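OBG-type G domain-containing protein (Pyrococcus horikoshii, PDB 2E87) is of unknown cellular function but binds GDP through an Obg-type G domain and, like its NOG1 relatives, is probably a GTP-binding protein. Local coordinates at residues R45-L48 with R49-V53; V57-N60 with L61-V64; L85-R88 with D89-H92; R232-I235 with E236-A239. All blocks are in the same frame, centred on the assembly; numbering follows the deposited sequence.

Contact 1 of 4, residues R45-L48 with R49-V53; sequences REEL and RVRTV
Arg-49 folds back over the turn of helix 38-67 that precedes it, close to Arg-45 and Glu-46. With CG anti to the carbonyl carbon (chi1 -72°), the stem is laid along that turn: Arg-49 CG lies 3.4 Å from Arg-45 O, and Arg-49 NH1 comes to 3.8 Å from Arg-45 CB. The same NH1 forms a weak, bent salt-bridge contact with Glu-46 OE1, an oxygen whose place is less sure and whose stronger partner is Arg-129 of helix 122-142. Leu-48 contributes chiefly its carbonyl. Leu-48 O accepts from Thr-52 N at 2.9 Å and from Thr-52 OG1 at 2.8 Å, the hydroxyl reaching it from above the carbonyl plane. The CD1 methyl of Leu-48 touches the same hydroxyl. Glu-47 and Arg-51 run alongside each other, their flat ends steeply turned (71°), and form a long salt bridge of 3.7 Å from Glu-47 OE1 to Arg-51 NH2. Exchanging Arg-49 for an alanine would probably cost Glu-46 one of its two positive neighbours and remove a contact from Arg-45 CB. The backbone bonds and the doubly used carbonyl thus hold this turn more firmly than its weak or long ion pairs.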
loop_
_atom_site.group_PDB
_atom_site.type_symbol
_atom_site.label_atom_id
_atom_site.label_comp_id
_atom_site.label_asym_id
_atom_site.label_seq_id
_atom_site.Cartn_x
_atom_site.Cartn_y
_atom_site.Cartn_z
ATOM N N ARG A 45 -27.186 -36.691 10.636
ATOM C CA ARG A 45 -26.555 -35.773 11.566
ATOM C C ARG A 45 -25.102 -35.604 11.165
ATOM O O ARG A 45 -24.585 -34.489 11.128
ATOM C CB ARG A 45 -26.624 -36.298 13.012
ATOM C CG ARG A 45 -27.847 -35.852 13.775
ATOM C CD ARG A 45 -27.624 -35.850 15.281
ATOM N NE ARG A 45 -28.852 -35.496 15.991
ATOM C CZ ARG A 45 -29.812 -36.365 16.297
ATOM N NH1 ARG A 45 -29.681 -37.644 15.965
ATOM N NH2 ARG A 45 -30.909 -35.955 16.919
ATOM N N GLU A 46 -24.458 -36.732 10.877
ATOM C CA GLU A 46 -23.065 -36.748 10.482
ATOM C C GLU A 46 -22.893 -35.961 9.189
ATOM O O GLU A 46 -21.910 -35.244 9.022
ATOM C CB GLU A 46 -22.602 -38.191 10.332
ATOM C CG GLU A 46 -22.706 -38.967 11.637
ATOM C CD GLU A 46 -21.700 -38.510 12.683
ATOM O OE1 GLU A 46 -21.346 -37.320 12.701
ATOM O OE2 GLU A 46 -21.273 -39.339 13.509
ATOM N N GLU A 47 -23.862 -36.086 8.286
ATOM C CA GLU A 47 -23.833 -35.340 7.031
ATOM C C GLU A 47 -23.941 -33.851 7.341
ATOM O O GLU A 47 -23.246 -33.029 6.735
ATOM C CB GLU A 47 -25.002 -35.733 6.130
ATOM C CG GLU A 47 -24.784 -37.004 5.362
ATOM C CD GLU A 47 -26.037 -37.468 4.643
ATOM O OE1 GLU A 47 -26.656 -36.658 3.910
ATOM O OE2 GLU A 47 -26.391 -38.650 4.813
ATOM N N LEU A 48 -24.817 -33.506 8.282
ATOM C CA LEU A 48 -25.001 -32.115 8.651
ATOM C C LEU A 48 -23.702 -31.578 9.227
ATOM O O LEU A 48 -23.299 -30.468 8.914
ATOM C CB LEU A 48 -26.128 -31.961 9.677
ATOM C CG LEU A 48 -26.323 -30.545 10.235
ATOM C CD1 LEU A 48 -26.694 -29.557 9.124
ATOM C CD2 LEU A 48 -27.401 -30.577 11.286
ATOM N N ARG A 49 -23.046 -32.369 10.072
ATOM C CA ARG A 49 -21.793 -31.935 10.667
ATOM C C ARG A 49 -20.755 -31.679 9.587
ATOM O O ARG A 49 -20.086 -30.642 9.595
ATOM C CB ARG A 49 -21.247 -32.982 11.630
ATOM C CG ARG A 49 -22.000 -33.123 12.923
ATOM C CD ARG A 49 -21.160 -33.921 13.919
ATOM N NE ARG A 49 -21.788 -34.013 15.235
ATOM C CZ ARG A 49 -22.791 -34.831 15.526
ATOM N NH1 ARG A 49 -23.274 -35.639 14.596
ATOM N NH2 ARG A 49 -23.326 -34.820 16.740
ATOM N N VAL A 50 -20.616 -32.620 8.655
ATOM C CA VAL A 50 -19.636 -32.460 7.588
ATOM C C VAL A 50 -19.873 -31.187 6.781
ATOM O O VAL A 50 -18.927 -30.499 6.411
ATOM C CB VAL A 50 -19.638 -33.678 6.651
ATOM C CG1 VAL A 50 -18.864 -33.365 5.387
ATOM C CG2 VAL A 50 -19.016 -34.859 7.357
ATOM N N ARG A 51 -21.135 -30.855 6.533
ATOM C CA ARG A 51 -21.453 -29.657 5.768
ATOM C C ARG A 51 -21.234 -28.380 6.554
ATOM O O ARG A 51 -20.802 -27.375 5.997
ATOM C CB ARG A 51 -22.905 -29.679 5.279
ATOM C CG ARG A 51 -23.238 -30.802 4.333
ATOM C CD ARG A 51 -24.349 -30.370 3.395
ATOM N NE ARG A 51 -24.905 -31.496 2.651
ATOM C CZ ARG A 51 -25.784 -32.359 3.156
ATOM N NH1 ARG A 51 -26.210 -32.221 4.409
ATOM N NH2 ARG A 51 -26.235 -33.359 2.406
ATOM N N THR A 52 -21.556 -28.412 7.844
ATOM C CA THR A 52 -21.402 -27.235 8.680
ATOM C C THR A 52 -19.918 -26.903 8.859
ATOM O O THR A 52 -19.523 -25.741 8.785
ATOM C CB THR A 52 -22.086 -27.440 10.059
ATOM O OG1 THR A 52 -23.433 -27.881 9.859
ATOM C CG2 THR A 52 -22.120 -26.128 10.847
ATOM N N VAL A 53 -19.087 -27.914 9.087
ATOM C CA VAL A 53 -17.660 -27.653 9.242
ATOM C C VAL A 53 -17.146 -27.083 7.944
ATOM O O VAL A 53 -16.420 -26.104 7.934
ATOM C CB VAL A 53 -16.854 -28.923 9.549
ATOM C CG1 VAL A 53 -15.339 -28.642 9.399
ATOM C CG2 VAL A 53 -17.170 -29.390 10.957
#

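Contact 2 of 4, residues V57-N60 with L61-V64; sequences VRDN and LRKV
Within the long helix 38-67 of the NOG1 N-terminal helical domain, Val-57 and Leu-61 form an apolar ridge one turn apart. Their side chains leave the helix together, with Val-57 CG1 3.7 Å from Leu-61 CD1; both also pack on Leu-140 of helix 122-142. Beneath them Leu-61 N donates to Val-57 O at 3.0 Å in a nearly straight bond (173°). The next pair round the helix is charged. Arg-62 N bonds to Arg-58 O at 2.9 Å, and the Arg-62 chain, bent at chi3 (-83°), turns its guanidinium back over the preceding turn. There Asp-59 OD1 meets the edge of that group, 4.0 Å from Arg-62 NH1, a long salt bridge. Arg-58 NH2 stands 4.2 Å from Arg-62 NH2, the two guanidinium planes almost perpendicular (82°); the nearby carboxylate probably eases this meeting of like charges. Arg-58 NE is buried without a partner, while its NH1 has weak links to Ser-54, Asn-55 and Glu-109. Asn-60 sends ND2 back to Val-56 O, and Lys-63 N is shared between Asp-59 O and, weakly, Asn-60 O. Val-57 and Leu-61 in the apolar packing, with the side chains of Arg-58 and Arg-62 also against helix 88-117, mark a helix of a helical bundle.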
loop_
_atom_site.group_PDB
_atom_site.type_symbol
_atom_site.label_atom_id
_atom_site.label_comp_id
_atom_site.label_asym_id
_atom_site.label_seq_id
_atom_site.Cartn_x
_atom_site.Cartn_y
_atom_site.Cartn_z
ATOM N N VAL A 57 -15.695 -23.073 7.764
ATOM C CA VAL A 57 -14.299 -22.855 7.413
ATOM C C VAL A 57 -14.184 -22.081 6.105
ATOM O O VAL A 57 -13.460 -21.090 6.022
ATOM C CB VAL A 57 -13.539 -24.186 7.263
ATOM C CG1 VAL A 57 -12.187 -23.933 6.626
ATOM C CG2 VAL A 57 -13.382 -24.849 8.614
ATOM N N ARG A 58 -14.907 -22.530 5.085
ATOM C CA ARG A 58 -14.834 -21.881 3.792
ATOM C C ARG A 58 -15.349 -20.455 3.828
ATOM O O ARG A 58 -14.814 -19.591 3.151
ATOM C CB ARG A 58 -15.565 -22.721 2.748
ATOM C CG ARG A 58 -14.771 -23.965 2.330
ATOM C CD ARG A 58 -15.678 -25.079 1.822
ATOM N NE ARG A 58 -16.548 -24.592 0.771
ATOM C CZ ARG A 58 -17.870 -24.608 0.827
ATOM N NH1 ARG A 58 -18.493 -25.100 1.886
ATOM N NH2 ARG A 58 -18.567 -24.107 -0.180
ATOM N N ASP A 59 -16.358 -20.191 4.648
ATOM C CA ASP A 59 -16.881 -18.842 4.727
ATOM C C ASP A 59 -15.876 -17.889 5.350
ATOM O O ASP A 59 -15.662 -16.800 4.821
ATOM C CB ASP A 59 -18.188 -18.810 5.513
ATOM C CG ASP A 59 -19.339 -19.449 4.751
ATOM O OD1 ASP A 59 -19.184 -19.741 3.537
ATOM O OD2 ASP A 59 -20.404 -19.654 5.372
ATOM N N ASN A 60 -15.248 -18.287 6.456
ATOM C CA ASN A 60 -14.272 -17.404 7.087
ATOM C C ASN A 60 -13.060 -17.193 6.172
ATOM O O ASN A 60 -12.643 -16.054 5.937
ATOM C CB ASN A 60 -13.844 -17.942 8.460
ATOM C CG ASN A 60 -14.923 -17.732 9.546
ATOM O OD1 ASN A 60 -14.957 -16.703 10.222
ATOM N ND2 ASN A 60 -15.815 -18.711 9.695
ATOM N N LEU A 61 -12.514 -18.272 5.615
ATOM C CA LEU A 61 -11.364 -18.111 4.739
ATOM C C LEU A 61 -11.687 -17.254 3.515
ATOM O O LEU A 61 -10.928 -16.348 3.173
ATOM C CB LEU A 61 -10.833 -19.471 4.291
ATOM C CG LEU A 61 -10.232 -20.338 5.399
ATOM C CD1 LEU A 61 -9.934 -21.689 4.804
ATOM C CD2 LEU A 61 -8.956 -19.697 5.994
ATOM N N ARG A 62 -12.813 -17.534 2.865
ATOM C CA ARG A 62 -13.212 -16.801 1.676
ATOM C C ARG A 62 -13.362 -15.308 1.930
ATOM O O ARG A 62 -13.170 -14.500 1.018
ATOM C CB ARG A 62 -14.520 -17.363 1.129
ATOM C CG ARG A 62 -14.898 -16.826 -0.232
ATOM C CD ARG A 62 -16.164 -17.492 -0.738
ATOM N NE ARG A 62 -15.897 -18.789 -1.367
ATOM C CZ ARG A 62 -16.362 -19.954 -0.925
ATOM N NH1 ARG A 62 -17.123 -19.990 0.167
ATOM N NH2 ARG A 62 -16.082 -21.077 -1.586
ATOM N N LYS A 63 -13.713 -14.948 3.163
ATOM C CA LYS A 63 -13.873 -13.549 3.550
ATOM C C LYS A 63 -12.537 -12.829 3.435
ATOM O O LYS A 63 -12.493 -11.643 3.119
ATOM C CB LYS A 63 -14.388 -13.444 4.995
ATOM C CG LYS A 63 -14.246 -12.050 5.605
ATOM C CD LYS A 63 -14.667 -11.980 7.087
ATOM C CE LYS A 63 -16.186 -11.906 7.278
ATOM N NZ LYS A 63 -16.591 -11.660 8.708
ATOM N N VAL A 64 -11.449 -13.548 3.707
ATOM C CA VAL A 64 -10.096 -12.987 3.619
ATOM C C VAL A 64 -9.724 -12.667 2.168
ATOM O O VAL A 64 -9.151 -11.615 1.868
ATOM C CB VAL A 64 -9.039 -13.979 4.155
ATOM C CG1 VAL A 64 -7.675 -13.359 4.076
ATOM C CG2 VAL A 64 -9.360 -14.376 5.589
#

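Contact 3 of 4, residues L85-R88 with D89-H92; sequences LVDR and DTFH. With SO4 (sulfate ion), chain B.
Two first torsions bring Asp-87 and Thr-90 together: Asp-87 CG lies anti to its backbone N (chi1 -169°), and Thr-90 OG1 sits beside its own N (chi1 -61°), which turns both Thr-90 donors to one carboxylate oxygen. Asp-87 OD1 accepts from Thr-90 N at 2.8 Å with its anti lone pair, and from Thr-90 OG1, also at 2.8 Å, from above the carboxylate plane (47° out of it). Two bonds therefore grip this oxygen and fix the rotation of the carboxylate. Behind them the helical bonds begin, Phe-91 N to Asp-87 O at 3.0 Å and His-92 N to Arg-88 O at 3.0 Å. On the inner side a methyl of Val-86 touches the Phe-91 ring, with CG2 3.9 Å from CD1; that ring also meets Tyr-149 and Leu-150 of helix 144-156, and Tyr-149 OH bonds to Val-86 O. On the outer side the Arg-88 stem runs alongside the His-92 imidazole. His-92 NE2 donates to sulfate O2 at 3.2 Å, the oxygen lying at the ring edge and in its plane, and more weakly to sulfate O4; Ser-72 OG also bonds to this ion, probably taken up from the crystallisation liquor. Asp-87, with positive phi, breaks from helical geometry after helix 76-86 and is the N-cap of helix 88-117: an aspartate N-cap at a tight helix-to-helix turn.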
loop_
_atom_site.group_PDB
_atom_site.type_symbol
_atom_site.label_atom_id
_atom_site.label_comp_id
_atom_site.label_asym_id
_atom_site.label_seq_id
_atom_site.Cartn_x
_atom_site.Cartn_y
_atom_site.Cartn_z
ATOM N N LEU A 85 7.055 -3.544 2.609
ATOM C CA LEU A 85 6.624 -3.861 3.963
ATOM C C LEU A 85 6.377 -5.331 4.324
ATOM O O LEU A 85 6.644 -5.741 5.455
ATOM C CB LEU A 85 5.351 -3.070 4.294
ATOM C CG LEU A 85 5.456 -1.547 4.323
ATOM C CD1 LEU A 85 4.105 -0.935 4.638
ATOM C CD2 LEU A 85 6.470 -1.144 5.369
ATOM N N VAL A 86 5.870 -6.126 3.392
ATOM C CA VAL A 86 5.545 -7.511 3.732
ATOM C C VAL A 86 5.967 -8.535 2.701
ATOM O O VAL A 86 5.743 -9.731 2.890
ATOM C CB VAL A 86 4.021 -7.644 3.961
ATOM C CG1 VAL A 86 3.561 -6.583 4.938
ATOM C CG2 VAL A 86 3.257 -7.476 2.646
ATOM N N ASP A 87 6.554 -8.052 1.605
ATOM C CA ASP A 87 7.016 -8.887 0.489
ATOM C C ASP A 87 5.899 -9.394 -0.416
ATOM O O ASP A 87 5.160 -10.303 -0.061
ATOM C CB ASP A 87 7.838 -10.091 0.975
ATOM C CG ASP A 87 8.526 -10.800 -0.170
ATOM O OD1 ASP A 87 7.969 -11.775 -0.708
ATOM O OD2 ASP A 87 9.621 -10.352 -0.563
ATOM N N ARG A 88 5.817 -8.815 -1.607
ATOM C CA ARG A 88 4.783 -9.166 -2.565
ATOM C C ARG A 88 4.627 -10.658 -2.858
ATOM O O ARG A 88 3.509 -11.172 -2.882
ATOM C CB ARG A 88 5.024 -8.449 -3.890
ATOM C CG ARG A 88 3.884 -8.645 -4.881
ATOM C CD ARG A 88 4.391 -8.680 -6.307
ATOM N NE ARG A 88 5.063 -7.444 -6.684
ATOM C CZ ARG A 88 4.442 -6.368 -7.155
ATOM N NH1 ARG A 88 3.119 -6.375 -7.315
ATOM N NH2 ARG A 88 5.150 -5.286 -7.466
ATOM N N ASP A 89 5.741 -11.337 -3.106
ATOM C CA ASP A 89 5.704 -12.752 -3.446
ATOM C C ASP A 89 5.182 -13.607 -2.290
ATOM O O ASP A 89 4.422 -14.547 -2.494
ATOM C CB ASP A 89 7.094 -13.207 -3.906
ATOM C CG ASP A 89 7.120 -14.664 -4.355
ATOM O OD1 ASP A 89 7.655 -15.505 -3.593
ATOM O OD2 ASP A 89 6.606 -14.972 -5.459
ATOM N N THR A 90 5.575 -13.263 -1.077
ATOM C CA THR A 90 5.119 -13.975 0.101
ATOM C C THR A 90 3.615 -13.765 0.288
ATOM O O THR A 90 2.879 -14.700 0.622
ATOM C CB THR A 90 5.854 -13.479 1.368
ATOM O OG1 THR A 90 7.254 -13.727 1.221
ATOM C CG2 THR A 90 5.356 -14.194 2.612
ATOM N N PHE A 91 3.162 -12.534 0.068
ATOM C CA PHE A 91 1.750 -12.221 0.220
ATOM C C PHE A 91 0.904 -13.031 -0.758
ATOM O O PHE A 91 -0.066 -13.668 -0.362
ATOM C CB PHE A 91 1.506 -10.728 0.003
ATOM C CG PHE A 91 0.262 -10.221 0.669
ATOM C CD1 PHE A 91 0.257 -9.923 2.026
ATOM C CD2 PHE A 91 -0.919 -10.079 -0.055
ATOM C CE1 PHE A 91 -0.901 -9.494 2.650
ATOM C CE2 PHE A 91 -2.086 -9.649 0.559
ATOM C CZ PHE A 91 -2.082 -9.357 1.915
ATOM N N HIS A 92 1.278 -13.009 -2.035
ATOM C CA HIS A 92 0.534 -13.739 -3.053
ATOM C C HIS A 92 0.427 -15.213 -2.725
ATOM O O HIS A 92 -0.630 -15.815 -2.917
ATOM C CB HIS A 92 1.185 -13.574 -4.434
ATOM C CG HIS A 92 0.678 -12.395 -5.204
ATOM N ND1 HIS A 92 1.434 -11.746 -6.158
ATOM C CD2 HIS A 92 -0.518 -11.758 -5.175
ATOM C CE1 HIS A 92 0.726 -10.760 -6.682
ATOM N NE2 HIS A 92 -0.462 -10.747 -6.103
HETATM S S SO4 B . -3.956 -9.957 -7.505
HETATM O O1 SO4 B . -5.104 -8.978 -7.732
HETATM O O2 SO4 B . -3.561 -10.064 -6.014
HETATM O O3 SO4 B . -4.497 -11.315 -7.974
HETATM O O4 SO4 B . -2.739 -9.463 -8.252
#

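Contact 4 of 4, residues R232-I235 with E236-A239; sequences RNEI and EKQA
Glu-236 curls back from the first turn of helix 234-241 to Arg-232 and the backbone of Asn-233, and here the packing is close. A chi1 of 43° tucks CG over the backbone, and from there the extended chain carries the carboxylate back toward the start of the helix. Arg-232 CB rests 3.4 Å from Glu-236 OE2, which also receives a weak hydrogen bond from Asn-233 N at 3.3 Å. The same oxygen lies in the plane of the Arg-232 guanidinium, at its edge, 3.7 Å from NH1 in a long salt bridge, with the two flat groups perpendicular (90°). Arg-232 NH2 is held separately by Gly-223 O. Lys-237 N closes the turn on Asn-233 O at 3.0 Å. The solvent side is looser. The Glu-234 and Lys-237 chains run out together, and their salt bridge, Glu-234 OE2 to Lys-237 NZ, is weak at 3.5 Å; Glu-234 OE2 is just as near the aliphatic Lys-237 CD, at 3.4 Å. Further on, Gln-238 turns its amide to Glu-80 and Asp-83, linking this helix to helix 76-86. A lysine in place of Glu-236 would probably leave Asn-233 N without its acceptor and set a second positive charge against Arg-232. The negative carboxylate near the helix N-terminus probably interacts favourably with the helix dipole. A glutamate bonded back, here weakly, to the N-cap amide is one half of a capping box; the helix follows the DTPG motif and so probably corresponds to the switch II region of G proteins.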
loop_
_atom_site.group_PDB
_atom_site.type_symbol
_atom_site.label_atom_id
_atom_site.label_comp_id
_atom_site.label_asym_id
_atom_site.label_seq_id
_atom_site.Cartn_x
_atom_site.Cartn_y
_atom_site.Cartn_z
ATOM N N ARG A 232 22.628 2.934 0.479
ATOM C CA ARG A 232 21.422 2.325 1.049
ATOM C C ARG A 232 21.173 0.849 0.723
ATOM O O ARG A 232 21.609 0.344 -0.315
ATOM C CB ARG A 232 20.199 3.121 0.586
ATOM C CG ARG A 232 20.196 4.599 0.941
ATOM C CD ARG A 232 19.430 4.829 2.223
ATOM N NE ARG A 232 18.722 6.098 2.205
ATOM C CZ ARG A 232 17.750 6.423 3.049
ATOM N NH1 ARG A 232 17.363 5.566 3.986
ATOM N NH2 ARG A 232 17.165 7.608 2.952
ATOM N N ASN A 233 20.443 0.183 1.621
ATOM C CA ASN A 233 20.057 -1.223 1.459
ATOM C C ASN A 233 19.205 -1.287 0.206
ATOM O O ASN A 233 18.598 -0.285 -0.174
ATOM C CB ASN A 233 19.190 -1.687 2.627
ATOM C CG ASN A 233 19.856 -1.487 3.961
ATOM O OD1 ASN A 233 20.398 -0.417 4.245
ATOM N ND2 ASN A 233 19.811 -2.514 4.802
ATOM N N GLU A 234 19.139 -2.452 -0.430
ATOM C CA GLU A 234 18.336 -2.570 -1.638
ATOM C C GLU A 234 16.847 -2.388 -1.338
ATOM O O GLU A 234 16.069 -2.003 -2.220
ATOM C CB GLU A 234 18.581 -3.918 -2.325
ATOM C CG GLU A 234 19.878 -3.968 -3.128
ATOM C CD GLU A 234 19.852 -3.059 -4.353
ATOM O OE1 GLU A 234 19.113 -3.366 -5.315
ATOM O OE2 GLU A 234 20.569 -2.034 -4.356
ATOM N N ILE A 235 16.461 -2.638 -0.093
ATOM C CA ILE A 235 15.072 -2.498 0.307
ATOM C C ILE A 235 14.675 -1.024 0.524
ATOM O O ILE A 235 13.722 -0.537 -0.091
ATOM C CB ILE A 235 14.788 -3.321 1.581
ATOM C CG1 ILE A 235 13.298 -3.269 1.910
ATOM C CG2 ILE A 235 15.642 -2.814 2.738
ATOM C CD1 ILE A 235 12.952 -3.862 3.266
ATOM N N GLU A 236 15.399 -0.309 1.382
ATOM C CA GLU A 236 15.072 1.090 1.626
ATOM C C GLU A 236 15.232 1.848 0.327
ATOM O O GLU A 236 14.610 2.876 0.106
ATOM C CB GLU A 236 15.962 1.675 2.723
ATOM C CG GLU A 236 17.408 1.302 2.619
ATOM C CD GLU A 236 18.169 1.642 3.880
ATOM O OE1 GLU A 236 17.755 1.176 4.967
ATOM O OE2 GLU A 236 19.182 2.370 3.788
ATOM N N LYS A 237 16.056 1.305 -0.547
ATOM C CA LYS A 237 16.287 1.900 -1.847
ATOM C C LYS A 237 14.998 1.738 -2.669
ATOM O O LYS A 237 14.588 2.649 -3.404
ATOM C CB LYS A 237 17.439 1.157 -2.507
ATOM C CG LYS A 237 18.220 1.889 -3.563
ATOM C CD LYS A 237 19.564 1.168 -3.710
ATOM C CE LYS A 237 20.527 1.863 -4.662
ATOM N NZ LYS A 237 21.854 1.159 -4.683
ATOM N N GLN A 238 14.364 0.573 -2.547
ATOM C CA GLN A 238 13.131 0.302 -3.271
ATOM C C GLN A 238 12.028 1.223 -2.728
ATOM O O GLN A 238 11.189 1.707 -3.485
ATOM C CB GLN A 238 12.723 -1.166 -3.096
ATOM C CG GLN A 238 11.595 -1.662 -4.021
ATOM C CD GLN A 238 10.945 -2.963 -3.526
ATOM O OE1 GLN A 238 11.429 -3.584 -2.579
ATOM N NE2 GLN A 238 9.849 -3.377 -4.170
ATOM N N ALA A 239 12.046 1.464 -1.417
ATOM C CA ALA A 239 11.064 2.324 -0.757
ATOM C C ALA A 239 11.186 3.775 -1.212
ATOM O O ALA A 239 10.184 4.490 -1.354
ATOM C CB ALA A 239 11.238 2.253 0.753
#

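In the fold
Contacts 1 and 2 are successive parts of helix 38-67, their centres about 17 Å apart, so one rod of the helical domain carries both. Contact 3 sits where helix 76-86 gives way to helix 88-117, about 20 Å from contact 2 and 36 Å from contact 1, centre to centre. Contact 4 belongs to the G domain, yet its centre is about 16 Å from that of contact 3, and the nearest atoms of the two are about 6 Å apart: the two domains approach each other here. Contact 4 is the nearest of the four to the nucleotide, though not in touch with it: the Arg-232 side chain is about 10 Å from that of Lys-180 and about 13 Å from GDP. Contacts 1 to 3 lie away from that site.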